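Discoidin-2 (PDB 2VM9) is a trimeric galactose-binding lectin of Dictyostelium discoideum that may be needed for spore formation and may take part in building the spore coat. Local coordinates at residues P199-G204 and K229-T234. Numbering follows the deposited sequence.
Sequences PIVSIG and KGFDLT
Val201 sets its CG1 methyl over one face of the Phe231 ring, close to its centre, 3.7 Å from CG1 to the ring centroid and only 12° off the ring normal, a well-centred CH-pi contact. The other branch, CG2, sits over the root of the same ring, 4.0 Å from Phe231 CD2, so both methyls of the valine bear on one aromatic face. Phe231 gets there by holding CG between its backbone N and carbonyl carbon (chi1 71°), which swings the ring up against the facing strand. At the in-plane edge of the ring lies Leu233 CD2, and that same methyl continues the contact one step along: it meets Ile203 CG2 at 3.8 Å and Ile203 CD1 at 4.0 Å, tip to tip. Leu233 leaves its backbone pointing neither at nor away from 199-204, and its far end bends over to meet Ile203. All four side chains are buried, and what joins the segments is apolar: the CA atoms of Val201 and Phe231 stand 8.1 Å apart, as for strands of two layered sheets rather than neighbours in one. Tyr250, on strand 243-254, touches Val201 and Ile203 and packs edge-to-face with Phe231. Outside the core, the carboxylate of Asp232 hydrogen-bonds to His188 and Asn225, while the backbone N of Ile203 hydrogen-bonds to the side chain of Asp249 of the second subunit, placing this strand at the trimer interface. Alternate residues facing inward from two stacked antiparallel three-stranded sheets are the hallmark of a beta-sandwich core, here that of the H-type lectin domain.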
# COMPACT_ATOMS: atom_id res chain seq x y z
N PRO A 199 -5.69 3.22 -18.21
CA PRO A 199 -6.64 2.60 -17.28
C PRO A 199 -7.81 1.90 -17.99
O PRO A 199 -7.93 1.99 -19.22
CB PRO A 199 -7.18 3.79 -16.51
CG PRO A 199 -7.18 4.91 -17.56
CD PRO A 199 -5.95 4.66 -18.40
N ILE A 200 -8.64 1.22 -17.22
CA ILE A 200 -9.95 0.79 -17.73
C ILE A 200 -10.91 1.90 -17.31
O ILE A 200 -10.58 2.71 -16.42
CB ILE A 200 -10.35 -0.60 -17.20
CG1 ILE A 200 -10.52 -0.58 -15.68
CG2 ILE A 200 -9.32 -1.66 -17.64
CD1 ILE A 200 -11.84 0.09 -15.15
N VAL A 201 -12.05 2.01 -17.98
CA VAL A 201 -12.99 3.06 -17.58
C VAL A 201 -14.38 2.44 -17.52
O VAL A 201 -14.94 2.03 -18.55
CB VAL A 201 -12.98 4.28 -18.56
CG1 VAL A 201 -14.09 5.27 -18.19
CG2 VAL A 201 -11.62 5.01 -18.56
N SER A 202 -14.91 2.41 -16.31
CA SER A 202 -16.24 1.86 -16.05
C SER A 202 -17.24 2.99 -15.93
O SER A 202 -16.91 4.06 -15.42
CB SER A 202 -16.23 1.05 -14.75
OG SER A 202 -15.48 -0.13 -14.95
N ILE A 203 -18.46 2.77 -16.41
CA ILE A 203 -19.44 3.86 -16.44
C ILE A 203 -20.82 3.40 -15.96
O ILE A 203 -21.13 2.21 -15.99
CB ILE A 203 -19.55 4.51 -17.88
CG1 ILE A 203 -20.12 3.53 -18.93
CG2 ILE A 203 -18.18 5.07 -18.34
CD1 ILE A 203 -20.33 4.12 -20.37
N GLY A 204 -21.62 4.35 -15.50
CA GLY A 204 -22.97 4.03 -15.03
C GLY A 204 -23.85 5.24 -15.23
O GLY A 204 -23.47 6.36 -14.91
N LYS A 229 -4.33 9.89 -20.73
CA LYS A 229 -4.80 11.25 -20.46
C LYS A 229 -6.32 11.38 -20.35
O LYS A 229 -6.82 12.32 -19.74
CB LYS A 229 -4.34 12.22 -21.55
CG LYS A 229 -2.82 12.50 -21.58
CD LYS A 229 -2.50 13.65 -22.56
CE LYS A 229 -0.98 13.96 -22.59
NZ LYS A 229 -0.63 14.99 -23.64
N GLY A 230 -7.04 10.44 -20.93
CA GLY A 230 -8.50 10.57 -20.95
C GLY A 230 -9.15 9.52 -21.80
O GLY A 230 -8.55 8.50 -22.12
N PHE A 231 -10.42 9.75 -22.13
CA PHE A 231 -11.13 8.77 -22.95
C PHE A 231 -12.29 9.46 -23.64
O PHE A 231 -12.57 10.63 -23.37
CB PHE A 231 -11.62 7.60 -22.08
CG PHE A 231 -12.76 7.97 -21.14
CD1 PHE A 231 -14.07 7.64 -21.48
CD2 PHE A 231 -12.52 8.64 -19.94
CE1 PHE A 231 -15.12 7.96 -20.63
CE2 PHE A 231 -13.58 8.98 -19.08
CZ PHE A 231 -14.88 8.64 -19.43
N ASP A 232 -12.96 8.74 -24.53
CA ASP A 232 -14.16 9.28 -25.16
C ASP A 232 -15.38 8.55 -24.62
O ASP A 232 -15.41 7.31 -24.61
CB ASP A 232 -14.12 9.05 -26.69
CG ASP A 232 -13.12 9.92 -27.40
OD1 ASP A 232 -12.87 11.06 -26.96
OD2 ASP A 232 -12.64 9.48 -28.45
N LEU A 233 -16.37 9.31 -24.17
CA LEU A 233 -17.68 8.72 -23.85
C LEU A 233 -18.51 8.87 -25.12
O LEU A 233 -18.83 9.99 -25.54
CB LEU A 233 -18.34 9.47 -22.71
CG LEU A 233 -19.47 8.73 -21.95
CD1 LEU A 233 -20.41 7.99 -22.88
CD2 LEU A 233 -18.93 7.78 -20.91
N THR A 234 -18.79 7.74 -25.77
CA THR A 234 -19.60 7.76 -26.96
C THR A 234 -21.04 7.52 -26.49
O THR A 234 -21.31 6.48 -25.88
CB THR A 234 -19.14 6.70 -27.96
OG1 THR A 234 -17.77 6.97 -28.35
CG2 THR A 234 -20.05 6.73 -29.20